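Local coordinates for protein putative thioesterase yhdA (Lactococcus lactis subsp. lactis, PDB 3GEK) that probably hydrolyses acyl-CoA thioesters, perhaps 1,4-dihydroxy-2-naphthoyl-CoA, as a member of the PaaI thioesterase family, at residues A[58-63]-A[107-112]; A[62-67]-A[126-131]; A[94-99]-A[116-121]. The protein carries 7 engineered substitutions. All coordinates share one frame; numbering follows the deposited sequence.

Contact 1. Residues A[58-63]-A[107-112]; sequences ITAGMA and HVWEIK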
loop_
_atom_site.group_PDB
_atom_site.type_symbol
_atom_site.label_atom_id
_atom_site.label_comp_id
_atom_site.label_asym_id
_atom_site.label_seq_id
_atom_site.Cartn_x
_atom_site.Cartn_y
_atom_site.Cartn_z
ATOM N N ILE A 58 -8.831 -3.794 -13.284
ATOM C CA ILE A 58 -9.344 -3.940 -14.650
ATOM C C ILE A 58 -9.783 -2.609 -15.275
ATOM O O ILE A 58 -9.454 -2.337 -16.433
ATOM C CB ILE A 58 -10.477 -5.004 -14.737
ATOM C CG1 ILE A 58 -9.897 -6.401 -14.479
ATOM C CG2 ILE A 58 -11.172 -4.971 -16.108
ATOM C CD1 ILE A 58 -10.937 -7.464 -14.178
ATOM N N THR A 59 -10.517 -1.794 -14.514
ATOM C CA THR A 59 -10.967 -0.485 -14.999
ATOM C C THR A 59 -9.813 0.509 -15.160
ATOM O O THR A 59 -9.811 1.318 -16.090
ATOM C CB THR A 59 -12.060 0.133 -14.100
ATOM O OG1 THR A 59 -11.604 0.178 -12.739
ATOM C CG2 THR A 59 -13.370 -0.670 -14.189
ATOM N N ALA A 60 -8.841 0.450 -14.249
ATOM C CA ALA A 60 -7.640 1.283 -14.344
ATOM C C ALA A 60 -6.875 0.952 -15.624
ATOM O O ALA A 60 -6.444 1.852 -16.345
ATOM C CB ALA A 60 -6.747 1.092 -13.122
ATOM N N GLY A 61 -6.730 -0.344 -15.900
ATOM C CA GLY A 61 -6.087 -0.828 -17.118
ATOM C C GLY A 61 -6.818 -0.412 -18.382
ATOM O O GLY A 61 -6.186 -0.057 -19.377
HETATM N N MSE A 62 -8.135 -0.464 -18.344
HETATM C CA MSE A 62 -8.968 -0.044 -19.475
HETATM C C MSE A 62 -8.829 1.460 -19.724
HETATM O O MSE A 62 -8.683 1.889 -20.863
HETATM C CB MSE A 62 -10.437 -0.392 -19.229
HETATM C CG MSE A 62 -10.752 -1.880 -19.118
HETATM SE SE MSE A 62 -12.637 -2.194 -18.679
HETATM C CE MSE A 62 -13.386 -1.759 -20.426
ATOM N N ALA A 63 -8.873 2.234 -18.657
ATOM C CA ALA A 63 -8.713 3.690 -18.702
ATOM C C ALA A 63 -7.343 4.105 -19.233
ATOM O O ALA A 63 -7.253 4.974 -20.102
ATOM C CB ALA A 63 -8.956 4.296 -17.319
ATOM N N HIS A 107 1.231 4.941 -14.870
ATOM C CA HIS A 107 0.020 5.683 -14.511
ATOM C C HIS A 107 -0.332 5.360 -13.069
ATOM O O HIS A 107 -0.296 4.197 -12.672
ATOM C CB HIS A 107 -1.169 5.326 -15.411
ATOM C CG HIS A 107 -1.159 6.006 -16.747
ATOM N ND1 HIS A 107 -1.972 5.607 -17.785
ATOM C CD2 HIS A 107 -0.429 7.046 -17.221
ATOM C CE1 HIS A 107 -1.752 6.375 -18.837
ATOM N NE2 HIS A 107 -0.817 7.254 -18.522
ATOM N N VAL A 108 -0.663 6.384 -12.286
ATOM C CA VAL A 108 -1.124 6.171 -10.912
ATOM C C VAL A 108 -2.562 6.649 -10.791
ATOM O O VAL A 108 -2.841 7.846 -10.935
ATOM C CB VAL A 108 -0.231 6.881 -9.866
ATOM C CG1 VAL A 108 -0.658 6.513 -8.456
ATOM C CG2 VAL A 108 1.244 6.538 -10.083
ATOM N N TRP A 109 -3.470 5.706 -10.548
ATOM C CA TRP A 109 -4.904 6.001 -10.433
ATOM C C TRP A 109 -5.366 5.985 -8.990
ATOM O O TRP A 109 -5.012 5.082 -8.224
ATOM C CB TRP A 109 -5.739 4.980 -11.209
ATOM C CG TRP A 109 -5.659 5.111 -12.687
ATOM C CD1 TRP A 109 -4.845 4.412 -13.529
ATOM C CD2 TRP A 109 -6.433 5.991 -13.514
ATOM N NE1 TRP A 109 -5.065 4.800 -14.830
ATOM C CE2 TRP A 109 -6.032 5.770 -14.848
ATOM C CE3 TRP A 109 -7.430 6.941 -13.255
ATOM C CZ2 TRP A 109 -6.585 6.473 -15.926
ATOM C CZ3 TRP A 109 -7.985 7.637 -14.329
ATOM C CH2 TRP A 109 -7.560 7.394 -15.647
ATOM N N GLU A 110 -6.163 6.983 -8.628
ATOM C CA GLU A 110 -6.867 6.997 -7.357
ATOM C C GLU A 110 -8.317 6.601 -7.630
ATOM O O GLU A 110 -9.036 7.302 -8.355
ATOM C CB GLU A 110 -6.791 8.388 -6.738
ATOM C CG GLU A 110 -7.627 8.602 -5.486
ATOM C CD GLU A 110 -7.782 10.079 -5.174
ATOM O OE1 GLU A 110 -6.809 10.693 -4.679
ATOM O OE2 GLU A 110 -8.878 10.631 -5.441
ATOM N N ILE A 111 -8.734 5.477 -7.051
ATOM C CA ILE A 111 -10.027 4.876 -7.370
ATOM C C ILE A 111 -10.914 4.723 -6.134
ATOM O O ILE A 111 -10.526 4.108 -5.143
ATOM C CB ILE A 111 -9.849 3.511 -8.092
ATOM C CG1 ILE A 111 -9.112 3.708 -9.418
ATOM C CG2 ILE A 111 -11.203 2.816 -8.319
ATOM C CD1 ILE A 111 -8.396 2.467 -9.945
ATOM N N LYS A 112 -12.111 5.287 -6.208
ATOM C CA LYS A 112 -13.078 5.154 -5.134
ATOM C C LYS A 112 -14.195 4.198 -5.540
ATOM O O LYS A 112 -14.833 4.373 -6.577
ATOM C CB LYS A 112 -13.635 6.527 -4.736
ATOM C CG LYS A 112 -12.582 7.458 -4.135
ATOM C CD LYS A 112 -13.209 8.704 -3.525
ATOM C CE LYS A 112 -12.164 9.781 -3.248
ATOM N NZ LYS A 112 -11.541 10.300 -4.512
#

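Contact 2. Residues A[62-67]-A[126-131]; sequences MASNAI and VVNALV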
loop_
_atom_site.group_PDB
_atom_site.type_symbol
_atom_site.label_atom_id
_atom_site.label_comp_id
_atom_site.label_asym_id
_atom_site.label_seq_id
_atom_site.Cartn_x
_atom_site.Cartn_y
_atom_site.Cartn_z
HETATM N N MSE A 62 -8.135 -0.464 -18.344
HETATM C CA MSE A 62 -8.968 -0.044 -19.475
HETATM C C MSE A 62 -8.829 1.460 -19.724
HETATM O O MSE A 62 -8.683 1.889 -20.863
HETATM C CB MSE A 62 -10.437 -0.392 -19.229
HETATM C CG MSE A 62 -10.752 -1.880 -19.118
HETATM SE SE MSE A 62 -12.637 -2.194 -18.679
HETATM C CE MSE A 62 -13.386 -1.759 -20.426
ATOM N N ALA A 63 -8.873 2.234 -18.657
ATOM C CA ALA A 63 -8.713 3.690 -18.702
ATOM C C ALA A 63 -7.343 4.105 -19.233
ATOM O O ALA A 63 -7.253 4.974 -20.102
ATOM C CB ALA A 63 -8.956 4.296 -17.319
ATOM N N SER A 64 -6.287 3.479 -18.711
ATOM C CA SER A 64 -4.918 3.736 -19.160
ATOM C C SER A 64 -4.743 3.453 -20.652
ATOM O O SER A 64 -4.173 4.271 -21.373
ATOM C CB SER A 64 -3.913 2.919 -18.348
ATOM O OG SER A 64 -3.667 3.503 -17.080
ATOM N N ASN A 65 -5.245 2.303 -21.104
ATOM C CA ASN A 65 -5.187 1.920 -22.518
ATOM C C ASN A 65 -5.933 2.886 -23.438
ATOM O O ASN A 65 -5.442 3.225 -24.516
ATOM C CB ASN A 65 -5.701 0.489 -22.718
ATOM C CG ASN A 65 -4.704 -0.561 -22.261
ATOM O OD1 ASN A 65 -3.531 -0.267 -22.032
ATOM N ND2 ASN A 65 -5.169 -1.797 -22.134
ATOM N N ALA A 66 -7.107 3.333 -22.995
ATOM C CA ALA A 66 -7.896 4.330 -23.719
ATOM C C ALA A 66 -7.177 5.679 -23.864
ATOM O O ALA A 66 -7.238 6.301 -24.922
ATOM C CB ALA A 66 -9.239 4.512 -23.048
ATOM N N ILE A 67 -6.501 6.119 -22.802
ATOM C CA ILE A 67 -5.707 7.355 -22.813
ATOM C C ILE A 67 -4.529 7.260 -23.791
ATOM O O ILE A 67 -4.274 8.190 -24.558
ATOM C CB ILE A 67 -5.186 7.709 -21.390
ATOM C CG1 ILE A 67 -6.348 8.102 -20.471
ATOM C CG2 ILE A 67 -4.136 8.828 -21.441
ATOM C CD1 ILE A 67 -5.974 8.180 -19.002
ATOM N N VAL A 126 -4.090 2.230 -7.831
ATOM C CA VAL A 126 -3.492 1.307 -8.790
ATOM C C VAL A 126 -2.359 1.989 -9.543
ATOM O O VAL A 126 -2.539 3.083 -10.098
ATOM C CB VAL A 126 -4.538 0.783 -9.826
ATOM C CG1 VAL A 126 -3.875 -0.139 -10.834
ATOM C CG2 VAL A 126 -5.691 0.069 -9.130
ATOM N N VAL A 127 -1.197 1.344 -9.556
ATOM C CA VAL A 127 -0.096 1.769 -10.406
ATOM C C VAL A 127 -0.013 0.818 -11.603
ATOM O O VAL A 127 0.112 -0.394 -11.426
ATOM C CB VAL A 127 1.265 1.782 -9.651
ATOM C CG1 VAL A 127 2.375 2.288 -10.552
ATOM C CG2 VAL A 127 1.175 2.613 -8.377
ATOM N N ASN A 128 -0.111 1.376 -12.809
ATOM C CA ASN A 128 0.050 0.614 -14.038
ATOM C C ASN A 128 1.437 0.843 -14.645
ATOM O O ASN A 128 1.959 1.959 -14.623
ATOM C CB ASN A 128 -1.021 1.011 -15.066
ATOM C CG ASN A 128 -2.419 0.497 -14.714
ATOM O OD1 ASN A 128 -2.582 -0.521 -14.033
ATOM N ND2 ASN A 128 -3.437 1.198 -15.202
ATOM N N ALA A 129 2.030 -0.216 -15.188
ATOM C CA ALA A 129 3.231 -0.081 -16.003
ATOM C C ALA A 129 2.813 0.148 -17.445
ATOM O O ALA A 129 1.874 -0.485 -17.934
ATOM C CB ALA A 129 4.118 -1.319 -15.888
ATOM N N LEU A 130 3.501 1.068 -18.113
ATOM C CA LEU A 130 3.191 1.429 -19.493
ATOM C C LEU A 130 4.184 0.782 -20.455
ATOM O O LEU A 130 5.379 1.089 -20.422
ATOM C CB LEU A 130 3.203 2.954 -19.653
ATOM C CG LEU A 130 1.931 3.796 -19.472
ATOM C CD1 LEU A 130 0.930 3.228 -18.471
ATOM C CD2 LEU A 130 2.299 5.233 -19.122
ATOM N N VAL A 131 3.684 -0.117 -21.302
ATOM C CA VAL A 131 4.531 -0.876 -22.234
ATOM C C VAL A 131 4.408 -0.355 -23.671
ATOM O O VAL A 131 3.296 -0.256 -24.188
ATOM C CB VAL A 131 4.198 -2.395 -22.198
ATOM C CG1 VAL A 131 5.011 -3.164 -23.236
ATOM C CG2 VAL A 131 4.444 -2.968 -20.808
#

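Contact 3. Residues A[94-99]-A[116-121]; sequences NARGLL and ENETLI. Engineered in segment 94-99: Arg96 (natural residue Cys).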
loop_
_atom_site.group_PDB
_atom_site.type_symbol
_atom_site.label_atom_id
_atom_site.label_comp_id
_atom_site.label_asym_id
_atom_site.label_seq_id
_atom_site.Cartn_x
_atom_site.Cartn_y
_atom_site.Cartn_z
ATOM N N ASN A 94 -20.258 1.636 -7.834
ATOM C CA ASN A 94 -19.546 2.495 -8.769
ATOM C C ASN A 94 -18.053 2.405 -8.537
ATOM O O ASN A 94 -17.605 2.307 -7.399
ATOM C CB ASN A 94 -19.974 3.952 -8.598
ATOM C CG ASN A 94 -21.455 4.137 -8.709
ATOM O OD1 ASN A 94 -22.151 4.296 -7.703
ATOM N ND2 ASN A 94 -21.960 4.110 -9.933
ATOM N N ALA A 95 -17.286 2.419 -9.621
ATOM C CA ALA A 95 -15.842 2.589 -9.534
ATOM C C ALA A 95 -15.481 3.835 -10.327
ATOM O O ALA A 95 -15.762 3.922 -11.528
ATOM C CB ALA A 95 -15.112 1.367 -10.072
ATOM N N ARG A 96 -14.896 4.814 -9.642
ATOM C CA ARG A 96 -14.532 6.085 -10.266
ATOM C C ARG A 96 -13.061 6.334 -10.016
ATOM O O ARG A 96 -12.569 6.135 -8.897
ATOM C CB ARG A 96 -15.360 7.243 -9.702
ATOM C CG ARG A 96 -16.855 7.118 -9.937
ATOM C CD ARG A 96 -17.556 8.411 -9.581
ATOM N NE ARG A 96 -18.999 8.348 -9.801
ATOM C CZ ARG A 96 -19.888 7.973 -8.884
ATOM N NH1 ARG A 96 -19.494 7.614 -7.669
ATOM N NH2 ARG A 96 -21.179 7.959 -9.185
ATOM N N GLY A 97 -12.363 6.749 -11.066
ATOM C CA GLY A 97 -10.926 6.928 -11.008
ATOM C C GLY A 97 -10.505 8.350 -11.296
ATOM O O GLY A 97 -11.158 9.056 -12.059
ATOM N N LEU A 98 -9.414 8.756 -10.660
ATOM C CA LEU A 98 -8.730 10.002 -10.954
ATOM C C LEU A 98 -7.265 9.684 -11.221
ATOM O O LEU A 98 -6.613 9.032 -10.409
ATOM C CB LEU A 98 -8.851 10.969 -9.770
ATOM C CG LEU A 98 -8.022 12.258 -9.795
ATOM C CD1 LEU A 98 -8.484 13.181 -10.914
ATOM C CD2 LEU A 98 -8.099 12.979 -8.454
ATOM N N LEU A 99 -6.746 10.137 -12.357
ATOM C CA LEU A 99 -5.342 9.919 -12.661
ATOM C C LEU A 99 -4.475 10.934 -11.909
ATOM O O LEU A 99 -4.499 12.125 -12.202
ATOM C CB LEU A 99 -5.096 9.970 -14.171
ATOM C CG LEU A 99 -3.689 9.657 -14.688
ATOM C CD1 LEU A 99 -3.324 8.200 -14.448
ATOM C CD2 LEU A 99 -3.601 9.996 -16.169
ATOM N N GLU A 116 -24.561 2.463 -4.269
ATOM C CA GLU A 116 -25.575 3.238 -4.986
ATOM C C GLU A 116 -26.020 4.519 -4.253
ATOM O O GLU A 116 -26.653 5.396 -4.851
ATOM C CB GLU A 116 -26.780 2.361 -5.380
ATOM C CG GLU A 116 -27.280 1.374 -4.325
ATOM C CD GLU A 116 -26.475 0.079 -4.286
ATOM O OE1 GLU A 116 -25.422 0.063 -3.624
ATOM O OE2 GLU A 116 -26.902 -0.928 -4.898
ATOM N N ASN A 117 -25.670 4.627 -2.971
ATOM C CA ASN A 117 -25.965 5.817 -2.174
ATOM C C ASN A 117 -24.743 6.720 -2.008
ATOM O O ASN A 117 -24.755 7.651 -1.200
ATOM C CB ASN A 117 -26.515 5.422 -0.798
ATOM C CG ASN A 117 -27.865 4.743 -0.881
ATOM O OD1 ASN A 117 -28.842 5.315 -1.370
ATOM N ND2 ASN A 117 -27.928 3.511 -0.390
ATOM N N GLU A 118 -23.694 6.432 -2.779
ATOM C CA GLU A 118 -22.426 7.176 -2.762
ATOM C C GLU A 118 -21.605 7.012 -1.476
ATOM O O GLU A 118 -20.645 7.753 -1.251
ATOM C CB GLU A 118 -22.615 8.665 -3.119
ATOM C CG GLU A 118 -23.311 8.937 -4.463
ATOM C CD GLU A 118 -22.585 8.337 -5.668
ATOM O OE1 GLU A 118 -21.388 8.001 -5.554
ATOM O OE2 GLU A 118 -23.223 8.208 -6.737
ATOM N N THR A 119 -21.968 6.032 -0.651
ATOM C CA THR A 119 -21.157 5.662 0.510
ATOM C C THR A 119 -19.861 4.976 0.048
ATOM O O THR A 119 -19.898 4.044 -0.758
ATOM C CB THR A 119 -21.935 4.737 1.473
ATOM O OG1 THR A 119 -23.196 5.336 1.807
ATOM C CG2 THR A 119 -21.143 4.483 2.752
ATOM N N LEU A 120 -18.723 5.451 0.555
ATOM C CA LEU A 120 -17.422 4.891 0.195
ATOM C C LEU A 120 -17.260 3.486 0.772
ATOM O O LEU A 120 -17.320 3.288 1.985
ATOM C CB LEU A 120 -16.278 5.808 0.654
ATOM C CG LEU A 120 -14.853 5.538 0.137
ATOM C CD1 LEU A 120 -14.773 5.638 -1.381
ATOM C CD2 LEU A 120 -13.858 6.506 0.775
ATOM N N ILE A 121 -17.070 2.515 -0.118
ATOM C CA ILE A 121 -16.951 1.117 0.258
ATOM C C ILE A 121 -15.474 0.746 0.350
ATOM O O ILE A 121 -15.036 0.185 1.352
ATOM C CB ILE A 121 -17.719 0.198 -0.740
ATOM C CG1 ILE A 121 -19.224 0.516 -0.741
ATOM C CG2 ILE A 121 -17.470 -1.279 -0.458
ATOM C CD1 ILE A 121 -19.924 0.409 0.616
HETATM O O HOH W 1 -24.674 5.631 -7.293
#

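Contact 1. Residues A[58-63]-A[107-112]
Ala60 and Ala63 of the helix press against Trp109 of the strand, and Ala60 also meets Ile111. The contact is mainly apolar and fully buried. Ala60 CB lies 3.8 Å from Trp109 CD1, on the five-membered ring. Ala60 CA sits over one face of the indole, displaced toward the rim. Ala63 approaches the other end of the ring system obliquely, its CB 3.5 Å from Trp109 CZ2. The two alanines, nearly one helical turn apart, thus follow the long dimension of the indole. The small side chains probably let the helix come close to the sheet: the nearest CA atoms, those of Ala60 and Trp109, are 6.7 Å apart. Ile111 adds its tip, with CD1 3.8 Å from Ala60 CB. Its CG1 branch lies beside the backbone N (chi1 -62°) and carries CD1 to the helix.

The polar part is small. Trp109 NE1 is 3.6 Å from Ala60 O, but its hydrogen bond goes to Ser64 OG, one turn further along the helix. An alanine at the Trp109 position would probably leave a gap beneath Ala60 and Ala63 and take one partner from the Ser64 hydroxyl.

On the other side of the strand, Glu110 OE2 pairs with Lys112 NZ at 2.8 Å, and Glu110 OE1 reaches Lys112 of a second subunit. The contact joins the central helix 49-68 of the hotdog fold to the sheet that curls round it. Strand 106-115 runs between strands 92-102 and 120-131, and Phe30 of strand 28-35 meets Trp109 edge-to-face.

Contact 2. Residues A[62-67]-A[126-131]
Ser64 OG and the Asn128 amide are brought together by similar first torsions. Ser64 has OG beside its own backbone N and opposite the carbonyl carbon (chi1 -79°). Asn128 places CG in the same way (chi1 -72°). Both CB atoms point toward the partner segment, so the serine hydroxyl and the asparagine amide meet between helix and strand.

One hydrogen bond carries the contact. Asn128 ND2 donates to Ser64 OG over 3.0 Å. The N-H...O angle is 157°, moderately straight. The hydroxyl oxygen lies almost in the amide plane, only 5° out of it, as suits a hydrogen of the planar NH2 group. Ser64 CB is 3.6 Å from Asn128 ND2, a looser touch beside the bond. The backbones stay well apart, with 7.8 Å between the CA atoms of Ser64 and Asn128. The contact is therefore made by side chains, not by backbone.

Both residues are buried, and the hydroxyl has several partners. Ser64 OG is also hydrogen-bonded to His107 ND1 and Trp109 NE1, and weakly to Ala60 O. The indole and amide nitrogens both bring hydrogens, so OG accepts from Trp109 as well as from Asn128. This network probably restrains the rotation of the serine hydroxyl and of the Asn128 amide. The polar cluster lies beside the apolar packing of Ala63 on Trp109.

The bond ties the C-terminal part of helix 49-68 to strand 120-131, the last in the chain. In the hotdog sheet this strand lies between strands 106-115 and 73-83. Backbone hydrogen bonds join Asn128 to His107 on the first of these and Ala129 to Phe75 on the second. From the same helix, Asn65 OD1 is hydrogen-bonded to the backbone N of Ala74, on strand 73-83.

Contact 3. Residues A[94-99]-A[116-121]
Glu118 and Arg96 form a surface salt bridge at one end of the hotdog sheet. Glu118 lies in the turn of the beta hairpin that joins strands 106-115 and 120-131. Arg96 lies on strand 92-102 and is an engineered residue, cysteine in the natural sequence.

Glu118 CB and CG make no close contact with the strand. The chain then bends at chi2 (-59°), which turns the carboxylate toward strand 92-102. Glu118 CD lies 3.8 Å from both Arg96 NH1 and Arg96 NH2. At the tip the guanidinium grips end-on, one nitrogen to each oxygen. Glu118 OE1 accepts from Arg96 NH1 at 2.9 Å, and Glu118 OE2 from Arg96 NH2 at 3.2 Å. Both oxygens are met on the syn side. The pairing is not flat, since the guanidinium and carboxylate planes are 41° apart. Arg96 reaches the turn with an extended chain, and one face of its guanidinium rests over Asn94 CB.

Neighbouring Glu116 is held by Lys87 in a salt bridge. Water 1 sits between Asn94 and the turn, 2.9 Å from Asn94 OD1 and 3.0 Å from Glu118 OE2.

Overall arrangement
Contacts 1 and 2 are buried, whereas contact 3 lies partly at the surface. The first two share helix 49-68 and have centres 7 Å apart. They differ in chemistry: contact 1 is mostly apolar packing, while contact 2 is a single polar bond. Trp109 CZ2 of contact 1 packs against Ile67 CD1 of the 62-67 segment at 3.6 Å. Contact 3 pairs charges between a strand and a hairpin turn, without the helix. Its centre is about 19 Å from that of contact 2, on the opposite side of the chain's centre. Strand 106-115 connects contacts 1 and 3, with Glu110 and Lys112 bonded through their backbones to Leu98 and Arg96.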